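Local coordinates for protein beta-lactamase (Nostoc sp., PDB 6NHS) that probably hydrolyses beta-lactam antibiotics by opening their ring through a covalent acyl-enzyme on an active-site serine, as class D beta-lactamases do, at residues I33-I37 / A231-R237; L60-F65 / F151-G155; K203-A207 / A242-I246. All blocks are in the same frame, centred on the assembly; numbering follows the deposited sequence.

Contact 1 of 3, residues I33-I37 / A231-R237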
ATOM      1  N   ILE A  33     -19.419  -7.861   1.799  1.00 56.72           N
ATOM      2  CA  ILE A  33     -18.703  -6.788   1.123  1.00 53.50           C
ATOM      3  C   ILE A  33     -18.470  -7.173  -0.332  1.00 48.65           C
ATOM      4  O   ILE A  33     -18.333  -8.353  -0.677  1.00 47.87           O
ATOM      5  CB  ILE A  33     -17.364  -6.446   1.818  1.00 53.82           C
ATOM      6  CG1 ILE A  33     -16.281  -7.442   1.419  1.00 56.99           C
ATOM      7  CG2 ILE A  33     -17.524  -6.436   3.339  1.00 52.34           C
ATOM      8  CD1 ILE A  33     -14.950  -7.148   2.039  1.00 57.78           C
ATOM      9  N   LYS A  34     -18.440  -6.160  -1.191  1.00 46.00           N
ATOM     10  CA  LYS A  34     -18.110  -6.322  -2.597  1.00 46.65           C
ATOM     11  C   LYS A  34     -16.651  -5.947  -2.801  1.00 43.43           C
ATOM     12  O   LYS A  34     -16.192  -4.925  -2.279  1.00 42.61           O
ATOM     13  CB  LYS A  34     -19.010  -5.454  -3.474  1.00 53.37           C
ATOM     14  CG  LYS A  34     -20.489  -5.766  -3.336  1.00 62.36           C
ATOM     15  CD  LYS A  34     -21.310  -4.979  -4.343  1.00 69.93           C
ATOM     16  CE  LYS A  34     -22.790  -5.324  -4.248  1.00 76.24           C
ATOM     17  NZ  LYS A  34     -23.593  -4.563  -5.249  1.00 80.27           N
ATOM     18  N   GLY A  35     -15.922  -6.771  -3.544  1.00 41.08           N
ATOM     19  CA  GLY A  35     -14.529  -6.449  -3.808  1.00 37.69           C
ATOM     20  C   GLY A  35     -13.802  -7.580  -4.500  1.00 38.15           C
ATOM     21  O   GLY A  35     -14.418  -8.439  -5.141  1.00 39.19           O
ATOM     22  N   SER A  36     -12.482  -7.576  -4.347  1.00 36.34           N
ATOM     23  CA  SER A  36     -11.629  -8.520  -5.049  1.00 36.38           C
ATOM     24  C   SER A  36     -10.384  -8.784  -4.224  1.00 36.56           C
ATOM     25  O   SER A  36     -10.049  -8.035  -3.299  1.00 34.33           O
ATOM     26  CB  SER A  36     -11.226  -7.993  -6.430  1.00 37.93           C
ATOM     27  OG  SER A  36     -10.516  -6.771  -6.306  1.00 34.50           O
ATOM     28  N   ILE A  37      -9.683  -9.853  -4.584  1.00 36.27           N
ATOM     29  CA  ILE A  37      -8.356 -10.107  -4.038  1.00 34.67           C
ATOM     30  C   ILE A  37      -7.542 -10.829  -5.095  1.00 34.83           C
ATOM     31  O   ILE A  37      -8.072 -11.627  -5.877  1.00 36.13           O
ATOM     32  CB  ILE A  37      -8.403 -10.900  -2.711  1.00 35.33           C
ATOM     33  CG1 ILE A  37      -7.012 -10.951  -2.071  1.00 34.40           C
ATOM     34  CG2 ILE A  37      -8.943 -12.308  -2.925  1.00 37.11           C
ATOM     35  CD1 ILE A  37      -6.987 -11.526  -0.661  1.00 35.09           C
ATOM     36  N   ALA A 231      -3.121  -8.274  -2.988  1.00 31.44           N
ATOM     37  CA  ALA A 231      -3.773  -6.979  -3.134  1.00 28.27           C
ATOM     38  C   ALA A 231      -5.265  -7.195  -2.951  1.00 31.74           C
ATOM     39  O   ALA A 231      -5.889  -7.932  -3.726  1.00 29.31           O
ATOM     40  CB  ALA A 231      -3.483  -6.340  -4.499  1.00 26.58           C
ATOM     41  N   THR A 232      -5.823  -6.568  -1.920  1.00 30.19           N
ATOM     42  CA  THR A 232      -7.244  -6.621  -1.619  1.00 30.02           C
ATOM     43  C   THR A 232      -7.861  -5.256  -1.896  1.00 30.55           C
ATOM     44  O   THR A 232      -7.288  -4.219  -1.541  1.00 30.96           O
ATOM     45  CB  THR A 232      -7.479  -7.029  -0.156  1.00 29.51           C
ATOM     46  OG1 THR A 232      -7.046  -8.382   0.039  1.00 33.64           O
ATOM     47  CG2 THR A 232      -8.950  -6.925   0.204  1.00 29.41           C
ATOM     48  N   ASN A 233      -9.027  -5.256  -2.536  1.00 29.13           N
ATOM     49  CA  ASN A 233      -9.700  -4.021  -2.921  1.00 30.69           C
ATOM     50  C   ASN A 233     -11.193  -4.215  -2.716  1.00 32.23           C
ATOM     51  O   ASN A 233     -11.772  -5.145  -3.282  1.00 32.80           O
ATOM     52  CB  ASN A 233      -9.392  -3.668  -4.381  1.00 29.06           C
ATOM     53  CG  ASN A 233      -9.924  -2.313  -4.775  1.00 29.18           C
ATOM     54  OD1 ASN A 233     -11.117  -2.155  -5.029  1.00 31.59           O
ATOM     55  ND2 ASN A 233      -9.036  -1.321  -4.833  1.00 29.53           N
ATOM     56  N   ILE A 234     -11.814  -3.356  -1.902  1.00 32.16           N
ATOM     57  CA  ILE A 234     -13.223  -3.518  -1.556  1.00 33.93           C
ATOM     58  C   ILE A 234     -13.954  -2.185  -1.647  1.00 35.06           C
ATOM     59  O   ILE A 234     -13.352  -1.109  -1.620  1.00 34.85           O
ATOM     60  CB  ILE A 234     -13.416  -4.105  -0.137  1.00 35.34           C
ATOM     61  CG1 ILE A 234     -12.966  -3.086   0.920  1.00 35.07           C
ATOM     62  CG2 ILE A 234     -12.663  -5.409   0.014  1.00 33.11           C
ATOM     63  CD1 ILE A 234     -13.421  -3.426   2.340  1.00 38.61           C
ATOM     64  N   ASP A 235     -15.281  -2.277  -1.741  1.00 33.60           N
ATOM     65  CA  ASP A 235     -16.149  -1.136  -1.496  1.00 35.47           C
ATOM     66  C   ASP A 235     -16.326  -0.935   0.006  1.00 38.54           C
ATOM     67  O   ASP A 235     -16.548  -1.893   0.751  1.00 39.30           O
ATOM     68  CB  ASP A 235     -17.525  -1.348  -2.131  1.00 36.92           C
ATOM     69  CG  ASP A 235     -17.495  -1.326  -3.649  1.00 37.06           C
ATOM     70  OD1 ASP A 235     -16.439  -1.021  -4.239  1.00 36.67           O
ATOM     71  OD2 ASP A 235     -18.550  -1.616  -4.247  1.00 41.52           O
ATOM     72  N   ILE A 236     -16.244   0.316   0.449  1.00 38.77           N
ATOM     73  CA  ILE A 236     -16.549   0.682   1.829  1.00 38.94           C
ATOM     74  C   ILE A 236     -17.786   1.570   1.802  1.00 41.41           C
ATOM     75  O   ILE A 236     -17.740   2.701   1.303  1.00 41.23           O
ATOM     76  CB  ILE A 236     -15.371   1.390   2.514  1.00 36.98           C
ATOM     77  CG1 ILE A 236     -14.194   0.429   2.674  1.00 35.40           C
ATOM     78  CG2 ILE A 236     -15.793   1.948   3.876  1.00 39.74           C
ATOM     79  CD1 ILE A 236     -12.982   1.063   3.325  1.00 35.12           C
ATOM     80  N   ARG A 237     -18.901   1.061   2.328  1.00 47.86           N
ATOM     81  CA  ARG A 237     -20.139   1.828   2.379  1.00 56.33           C
ATOM     82  C   ARG A 237     -20.593   2.145   3.795  1.00 60.17           C
ATOM     83  O   ARG A 237     -21.555   2.902   3.967  1.00 61.56           O
ATOM     84  CB  ARG A 237     -21.252   1.091   1.619  1.00 61.35           C
ATOM     85  CG  ARG A 237     -21.173   1.308   0.107  1.00 64.25           C
ATOM     86  CD  ARG A 237     -22.243   0.539  -0.649  1.00 70.87           C
ATOM     87  NE  ARG A 237     -21.742  -0.741  -1.142  1.00 75.19           N
ATOM     88  CZ  ARG A 237     -21.214  -0.922  -2.348  1.00 76.28           C
ATOM     89  NH1 ARG A 237     -21.120   0.099  -3.191  1.00 76.15           N
ATOM     90  NH2 ARG A 237     -20.783  -2.123  -2.714  1.00 76.53           N
TER
HETATM   91  O   HOH W   1     -18.659  -3.695   0.302  1.00 43.30           O
HETATM   92  O   HOH W   2      -7.987  -6.939  -5.497  1.00 41.89           O

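Contact 2 of 3, residues L60-F65 / F151-G155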
ATOM      1  N   LEU A  60      -7.926   4.977  -6.916  1.00 28.23           N
ATOM      2  CA  LEU A  60      -7.032   5.821  -6.135  1.00 31.30           C
ATOM      3  C   LEU A  60      -6.225   4.960  -5.164  1.00 30.45           C
ATOM      4  O   LEU A  60      -6.808   4.129  -4.457  1.00 32.11           O
ATOM      5  CB  LEU A  60      -7.826   6.865  -5.348  1.00 30.66           C
ATOM      6  CG  LEU A  60      -8.552   7.930  -6.163  1.00 34.19           C
ATOM      7  CD1 LEU A  60      -9.534   8.692  -5.277  1.00 33.36           C
ATOM      8  CD2 LEU A  60      -7.526   8.878  -6.768  1.00 35.42           C
ATOM      9  N   PRO A  61      -4.902   5.125  -5.103  1.00 30.04           N
ATOM     10  CA  PRO A  61      -4.114   4.280  -4.192  1.00 29.05           C
ATOM     11  C   PRO A  61      -4.288   4.639  -2.728  1.00 29.09           C
ATOM     12  O   PRO A  61      -4.117   3.762  -1.869  1.00 26.17           O
ATOM     13  CB  PRO A  61      -2.667   4.507  -4.661  1.00 28.64           C
ATOM     14  CG  PRO A  61      -2.694   5.787  -5.391  1.00 29.65           C
ATOM     15  CD  PRO A  61      -4.051   5.914  -6.006  1.00 32.15           C
ATOM     16  N   ALA A  62      -4.624   5.895  -2.424  1.00 29.79           N
ATOM     17  CA  ALA A  62      -4.718   6.381  -1.054  1.00 29.73           C
ATOM     18  C   ALA A  62      -3.449   6.021  -0.293  1.00 27.27           C
ATOM     19  O   ALA A  62      -2.348   6.111  -0.844  1.00 28.67           O
ATOM     20  CB  ALA A  62      -5.962   5.821  -0.353  1.00 30.52           C
ATOM     21  N   SER A  63      -3.589   5.574   0.957  1.00 26.69           N
ATOM     22  CA  SER A  63      -2.418   5.339   1.793  1.00 27.15           C
ATOM     23  C   SER A  63      -1.526   4.207   1.299  1.00 24.54           C
ATOM     24  O   SER A  63      -0.395   4.105   1.783  1.00 23.68           O
ATOM     25  CB  SER A  63      -2.834   5.049   3.240  1.00 31.76           C
ATOM     26  OG  SER A  63      -3.154   6.256   3.912  1.00 40.06           O
ATOM     27  N   THR A  64      -1.988   3.338   0.386  1.00 24.35           N
ATOM     28  CA  THR A  64      -1.066   2.336  -0.147  1.00 25.26           C
ATOM     29  C   THR A  64       0.091   2.983  -0.889  1.00 26.16           C
ATOM     30  O   THR A  64       1.149   2.362  -1.046  1.00 26.60           O
ATOM     31  CB  THR A  64      -1.772   1.340  -1.083  1.00 25.40           C
ATOM     32  OG1 THR A  64      -2.221   1.997  -2.279  1.00 23.58           O
ATOM     33  CG2 THR A  64      -2.937   0.689  -0.381  1.00 25.62           C
ATOM     34  N   PHE A  65      -0.089   4.223  -1.342  1.00 25.08           N
ATOM     35  CA  PHE A  65       0.988   4.945  -2.004  1.00 23.33           C
ATOM     36  C   PHE A  65       2.148   5.228  -1.063  1.00 24.54           C
ATOM     37  O   PHE A  65       3.252   5.519  -1.533  1.00 25.47           O
ATOM     38  CB  PHE A  65       0.447   6.251  -2.594  1.00 23.75           C
ATOM     39  CG  PHE A  65       1.444   6.992  -3.439  1.00 25.42           C
ATOM     40  CD1 PHE A  65       1.846   6.481  -4.662  1.00 25.44           C
ATOM     41  CD2 PHE A  65       1.976   8.198  -3.008  1.00 23.95           C
ATOM     42  CE1 PHE A  65       2.767   7.155  -5.446  1.00 25.52           C
ATOM     43  CE2 PHE A  65       2.900   8.883  -3.784  1.00 24.86           C
ATOM     44  CZ  PHE A  65       3.296   8.359  -5.010  1.00 24.51           C
ATOM     45  N   PHE A 151      -1.928  14.058  -5.254  1.00 28.11           N
ATOM     46  CA  PHE A 151      -2.287  13.323  -6.466  1.00 27.04           C
ATOM     47  C   PHE A 151      -2.679  11.878  -6.172  1.00 28.09           C
ATOM     48  O   PHE A 151      -3.439  11.280  -6.940  1.00 30.62           O
ATOM     49  CB  PHE A 151      -1.144  13.368  -7.482  1.00 26.62           C
ATOM     50  CG  PHE A 151       0.154  12.784  -6.979  1.00 26.18           C
ATOM     51  CD1 PHE A 151       0.413  11.426  -7.099  1.00 25.83           C
ATOM     52  CD2 PHE A 151       1.120  13.600  -6.397  1.00 25.49           C
ATOM     53  CE1 PHE A 151       1.610  10.886  -6.639  1.00 26.80           C
ATOM     54  CE2 PHE A 151       2.323  13.069  -5.944  1.00 26.60           C
ATOM     55  CZ  PHE A 151       2.566  11.710  -6.060  1.00 25.14           C
ATOM     56  N   TRP A 152      -2.185  11.299  -5.077  1.00 26.61           N
ATOM     57  CA  TRP A 152      -2.528   9.922  -4.736  1.00 29.10           C
ATOM     58  C   TRP A 152      -3.773   9.827  -3.863  1.00 31.73           C
ATOM     59  O   TRP A 152      -4.286   8.721  -3.654  1.00 30.94           O
ATOM     60  CB  TRP A 152      -1.347   9.233  -4.034  1.00 25.56           C
ATOM     61  CG  TRP A 152      -1.049   9.773  -2.665  1.00 25.07           C
ATOM     62  CD1 TRP A 152      -1.503   9.275  -1.480  1.00 26.68           C
ATOM     63  CD2 TRP A 152      -0.243  10.918  -2.337  1.00 26.64           C
ATOM     64  NE1 TRP A 152      -1.033  10.033  -0.436  1.00 27.81           N
ATOM     65  CE2 TRP A 152      -0.257  11.048  -0.933  1.00 27.96           C
ATOM     66  CE3 TRP A 152       0.489  11.841  -3.094  1.00 25.98           C
ATOM     67  CZ2 TRP A 152       0.438  12.059  -0.264  1.00 27.48           C
ATOM     68  CZ3 TRP A 152       1.178  12.852  -2.432  1.00 26.93           C
ATOM     69  CH2 TRP A 152       1.146  12.952  -1.033  1.00 26.31           C
ATOM     70  N   LEU A 153      -4.269  10.957  -3.359  1.00 30.05           N
ATOM     71  CA  LEU A 153      -5.461  11.024  -2.520  1.00 32.12           C
ATOM     72  C   LEU A 153      -6.703  11.442  -3.293  1.00 34.56           C
ATOM     73  O   LEU A 153      -7.790  10.911  -3.052  1.00 34.50           O
ATOM     74  CB  LEU A 153      -5.236  12.013  -1.372  1.00 34.51           C
ATOM     75  CG  LEU A 153      -4.032  11.730  -0.473  1.00 35.88           C
ATOM     76  CD1 LEU A 153      -3.668  12.963   0.355  1.00 37.06           C
ATOM     77  CD2 LEU A 153      -4.339  10.553   0.423  1.00 36.38           C
ATOM     78  N   GLU A 154      -6.565  12.399  -4.206  1.00 32.60           N
ATOM     79  CA  GLU A 154      -7.691  12.904  -4.972  1.00 37.40           C
ATOM     80  C   GLU A 154      -7.594  12.600  -6.457  1.00 35.07           C
ATOM     81  O   GLU A 154      -8.573  12.818  -7.179  1.00 36.63           O
ATOM     82  CB  GLU A 154      -7.822  14.423  -4.785  1.00 41.12           C
ATOM     83  CG  GLU A 154      -7.935  14.854  -3.341  1.00 48.29           C
ATOM     84  CD  GLU A 154      -7.893  16.362  -3.179  1.00 55.09           C
ATOM     85  OE1 GLU A 154      -7.836  17.075  -4.206  1.00 56.57           O
ATOM     86  OE2 GLU A 154      -7.916  16.832  -2.021  1.00 57.96           O
ATOM     87  N   GLY A 155      -6.452  12.108  -6.930  1.00 35.18           N
ATOM     88  CA  GLY A 155      -6.241  11.900  -8.346  1.00 32.76           C
ATOM     89  C   GLY A 155      -5.238  12.906  -8.871  1.00 30.25           C
ATOM     90  O   GLY A 155      -4.921  13.892  -8.202  1.00 31.86           O
TER

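Contact 3 of 3, residues K203-A207 / A242-I246. With EDO (1,2-ethanediol), chain E.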
ATOM      1  N   LYS A 203       0.089  -2.629   3.862  1.00 28.48           N
ATOM      2  CA  LYS A 203      -0.399  -1.282   4.121  1.00 28.03           C
ATOM      3  C   LYS A 203      -1.858  -1.203   3.709  1.00 28.66           C
ATOM      4  O   LYS A 203      -2.215  -1.625   2.605  1.00 25.91           O
ATOM      5  CB  LYS A 203       0.416  -0.232   3.347  1.00 28.51           C
ATOM      6  CG  LYS A 203      -0.016   1.196   3.612  1.00 25.96           C
ATOM      7  CD  LYS A 203       0.317   1.601   5.046  1.00 29.06           C
ATOM      8  CE  LYS A 203      -0.391   2.884   5.442  1.00 32.47           C
ATOM      9  NZ  LYS A 203      -1.810   2.654   5.814  1.00 32.96           N
ATOM     10  N   THR A 204      -2.687  -0.652   4.587  1.00 27.08           N
ATOM     11  CA  THR A 204      -4.079  -0.405   4.255  1.00 29.59           C
ATOM     12  C   THR A 204      -4.228   0.913   3.499  1.00 31.46           C
ATOM     13  O   THR A 204      -3.337   1.771   3.492  1.00 30.29           O
ATOM     14  CB  THR A 204      -4.938  -0.355   5.517  1.00 33.17           C
ATOM     15  OG1 THR A 204      -4.451   0.678   6.371  1.00 35.67           O
ATOM     16  CG2 THR A 204      -4.896  -1.684   6.266  1.00 35.07           C
ATOM     17  N   GLY A 205      -5.386   1.068   2.877  1.00 31.12           N
ATOM     18  CA  GLY A 205      -5.743   2.304   2.206  1.00 31.55           C
ATOM     19  C   GLY A 205      -7.239   2.513   2.285  1.00 33.52           C
ATOM     20  O   GLY A 205      -8.012   1.557   2.409  1.00 33.06           O
ATOM     21  N   TRP A 206      -7.648   3.777   2.214  1.00 32.83           N
ATOM     22  CA  TRP A 206      -9.063   4.130   2.322  1.00 33.71           C
ATOM     23  C   TRP A 206      -9.261   5.420   1.531  1.00 33.78           C
ATOM     24  O   TRP A 206      -8.968   6.509   2.035  1.00 35.09           O
ATOM     25  CB  TRP A 206      -9.475   4.292   3.781  1.00 35.20           C
ATOM     26  CG  TRP A 206     -10.947   4.528   4.021  1.00 38.44           C
ATOM     27  CD1 TRP A 206     -11.881   4.956   3.116  1.00 39.70           C
ATOM     28  CD2 TRP A 206     -11.649   4.337   5.256  1.00 38.95           C
ATOM     29  NE1 TRP A 206     -13.116   5.048   3.717  1.00 40.15           N
ATOM     30  CE2 TRP A 206     -12.998   4.672   5.029  1.00 41.14           C
ATOM     31  CE3 TRP A 206     -11.265   3.914   6.530  1.00 38.04           C
ATOM     32  CZ2 TRP A 206     -13.964   4.599   6.031  1.00 42.46           C
ATOM     33  CZ3 TRP A 206     -12.224   3.845   7.523  1.00 41.92           C
ATOM     34  CH2 TRP A 206     -13.557   4.180   7.266  1.00 43.95           C
ATOM     35  N   ALA A 207      -9.751   5.289   0.301  1.00 31.68           N
ATOM     36  CA  ALA A 207     -10.051   6.438  -0.549  1.00 31.43           C
ATOM     37  C   ALA A 207     -11.469   6.907  -0.252  1.00 36.42           C
ATOM     38  O   ALA A 207     -12.439   6.200  -0.549  1.00 37.91           O
ATOM     39  CB  ALA A 207      -9.893   6.076  -2.023  1.00 28.36           C
ATOM     40  N   ALA A 242     -14.657  -1.138   6.724  1.00 43.65           N
ATOM     41  CA  ALA A 242     -13.221  -0.869   6.718  1.00 43.78           C
ATOM     42  C   ALA A 242     -12.435  -2.006   7.360  1.00 44.39           C
ATOM     43  O   ALA A 242     -11.356  -2.370   6.881  1.00 42.82           O
ATOM     44  CB  ALA A 242     -12.928   0.449   7.432  1.00 45.16           C
ATOM     45  N   ALA A 243     -12.957  -2.579   8.446  1.00 46.32           N
ATOM     46  CA  ALA A 243     -12.280  -3.697   9.093  1.00 45.02           C
ATOM     47  C   ALA A 243     -12.188  -4.916   8.184  1.00 44.78           C
ATOM     48  O   ALA A 243     -11.309  -5.764   8.385  1.00 45.04           O
ATOM     49  CB  ALA A 243     -12.996  -4.068  10.393  1.00 48.77           C
ATOM     50  N   ALA A 244     -13.058  -5.019   7.178  1.00 40.81           N
ATOM     51  CA  ALA A 244     -13.021  -6.170   6.289  1.00 40.06           C
ATOM     52  C   ALA A 244     -11.805  -6.160   5.372  1.00 43.31           C
ATOM     53  O   ALA A 244     -11.478  -7.203   4.800  1.00 42.62           O
ATOM     54  CB  ALA A 244     -14.303  -6.233   5.461  1.00 44.00           C
ATOM     55  N   ARG A 245     -11.129  -5.014   5.221  1.00 41.93           N
ATOM     56  CA  ARG A 245      -9.941  -4.942   4.371  1.00 37.87           C
ATOM     57  C   ARG A 245      -8.912  -5.992   4.771  1.00 37.45           C
ATOM     58  O   ARG A 245      -8.432  -6.766   3.935  1.00 37.68           O
ATOM     59  CB  ARG A 245      -9.318  -3.547   4.458  1.00 37.68           C
ATOM     60  CG  ARG A 245     -10.102  -2.444   3.776  1.00 37.74           C
ATOM     61  CD  ARG A 245      -9.454  -1.104   4.048  1.00 36.31           C
ATOM     62  NE  ARG A 245      -9.467  -0.777   5.473  1.00 37.76           N
ATOM     63  CZ  ARG A 245      -8.911   0.315   5.984  1.00 37.90           C
ATOM     64  NH1 ARG A 245      -8.962   0.547   7.291  1.00 38.59           N
ATOM     65  NH2 ARG A 245      -8.305   1.180   5.182  1.00 33.87           N
ATOM     66  N   ILE A 246      -8.563  -6.030   6.056  1.00 35.75           N
ATOM     67  CA  ILE A 246      -7.572  -6.987   6.531  1.00 38.15           C
ATOM     68  C   ILE A 246      -8.202  -8.358   6.748  1.00 40.07           C
ATOM     69  O   ILE A 246      -7.583  -9.389   6.462  1.00 40.18           O
ATOM     70  CB  ILE A 246      -6.901  -6.439   7.804  1.00 37.90           C
ATOM     71  CG1 ILE A 246      -5.997  -5.256   7.434  1.00 38.62           C
ATOM     72  CG2 ILE A 246      -6.123  -7.528   8.534  1.00 37.27           C
ATOM     73  CD1 ILE A 246      -5.389  -4.550   8.598  1.00 38.85           C
TER
HETATM   74  C1  EDO E 304      -6.301   4.168   5.906  1.00 62.51           C
HETATM   75  O1  EDO E 304      -5.439   3.029   5.865  1.00 57.76           O
HETATM   76  C2  EDO E 304      -7.489   3.845   6.803  1.00 65.98           C
HETATM   77  O2  EDO E 304      -7.066   2.971   7.855  1.00 67.38           O

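Contact 1 of 3, residues I33-I37 / A231-R237
Strands 35-41 and 226-236 lie side by side in the central antiparallel sheet, and Ser36 and Asn233 form a hydrogen-bonded pair between them. The bond from Ser36 N to Asn233 O is short, 2.7 Å, and is answered by Asn233 N, which donates to Ser36 O over 3.1 Å. One step further out, Asp235 N reaches Lys34 O at 2.9 Å, almost straight at 170°. Gly35 faces Ile234 in a non-hydrogen-bonded pair, Gly35 CA 3.9 Å from Ile234 CA; a side chain on the glycine would run into Asn233 O and Ile234 CA. On the face of Ile37, Thr232 and Ile234, branched side chains fill the space under helix 239-255, Thr232 on Val248 and Ile37 on Ser252. Ile33 joins them on Ala244 and Val248: its CG1 sits between the backbone N and the carbonyl carbon (chi1 80°), and Ile33 CD1 ends 3.5 Å from Ile234 CG2. Thr232 OG1 bonds the Thr249 hydroxyl. On the other face a water links Ser36 OG to Ala231 O, Ser36 OG also bonds Asn55 OD1, and Asn233 OD1 bonds Arg54. The Asp235 carboxylate is shared, OD1 with Arg54 and OD2 with Arg237 NH2, the latter salt bridge weak as a hydrogen bond. The extended Lys34 chain passes the NH2 end of that guanidinium, Lys34 CD 3.3 Å from Arg237 NH2; Asp235 probably eases the closeness of the two cations. A first strand paired with the last one, under a C-terminal helix, belongs to the serine beta-lactamase and penicillin-binding-protein transpeptidase fold.

Contact 2 of 3, residues L60-F65 / F151-G155
Phe65 fills the angle between the neighbouring rings of Phe151 and Trp152. Its CD2 presses on one face of the indole, 3.4 Å from Trp152 CG, with the planes near parallel but slid apart, so that the rings hardly overlap. Its far end meets Phe151 in an offset edge-to-face pair with planes at 80°, the edge of Phe151 toward the face of Phe65 and Phe65 CZ 3.4 Å from Phe151 CE1. Trp152 CE3 in turn sits over the centre of the Phe151 ring. The indole is a wall packed on both sides, for Leu153 CG lies against the face opposite Phe65. Trp152 CG lies between its backbone N and carbonyl carbon (chi1 68°), turning the ring back toward 60-65. Flat side chains suit such a nest: Phe68 and Tyr137 add further rings around Phe65, and Met128 of helix 125-135 packs on Phe65 and Phe151. Segment 60-65 runs into helix 65-76 and carries Ser63, the probable nucleophile of the SxxK motif of serine beta-lactamases; its OG bonds Lys66 NZ, and the aromatic cluster packs behind this turn. At the backbone end of the tryptophan, Ala62 N donates to Trp152 O at 3.1 Å, bent to 135°, while Ala62 O lies at the indole edge, 3.3 Å from Trp152 CD1. Pro61 sets its ring against the base of the tryptophan, Pro61 CG being 3.9 Å from Trp152 CB. The two methyls of Leu60 lie along one side of the backbone at the helix end: CD1 comes 3.6 Å from Leu153 O, and CD2 enters the hollow beside Gly155, 3.4 Å from Gly155 N. Gly155 turns the chain away there with positive phi, where a side chain would jam against the preceding carbonyl O.

Contact 3 of 3, residues K203-A207 / A242-I246
Arg245 NH2 donates to Gly205 O at 2.8 Å, in the guanidinium plane but from above the carbonyl plane. The acceptor belongs to strand 203-207, which bears Lys203-Thr204-Gly205, the probable KTG motif of the serine beta-lactamase active site. The long side chain, bent at chi3 (-63°), carries the charge from helix to strand, which suits arginine. Ala242 O fixes it by accepting twice, from opposite faces of its carbonyl plane: from the Arg245 backbone N at 3.1 Å and from Arg245 NE at 2.8 Å. Thr204 CB lies over one face of the guanidinium and Trp206 CE3 over the other, though the indole is steeply inclined to it and does not stack. Trp206 CZ3 comes 3.5 Å from the small Ala242 CB, and Trp206 NE1 bonds Asn213. On the other side of the arginine, Thr204 CG2 packs 3.7 Å from Ile246 CD1. In class D relatives an arginine placed like this meets the substrate carboxylate, and the position is consistent with a similar role here. An ethanediol, probably from the crystallisation liquor, occupies the site: its O2 accepts from Arg245 NH1 at 3.1 Å, and its O1 accepts from Thr204 OG1 at 2.6 Å.

Overall arrangement
The three contacts run from neighbouring inner strands of the central sheet to the cleft beside the helical region. Contacts 1 and 3, centres about 9 Å apart, both involve the sheet, and contact 1 packs under helix 239-255, which supplies a segment of contact 3; Ile33 and Ile234 pack on Ala244 and Arg245. Contacts 2 and 3, centres about 13 Å apart, touch where Ser63 lies against Lys203 and Thr204, bringing the probable SxxK and KTG motifs together in one site. Contacts 1 and 2 do not touch, their centres about 16 Å apart. Along the chain, contact 2 is nested inside the loop closed by contact 1, whereas contacts 1 and 3 interleave; contact 1 is sheet framework.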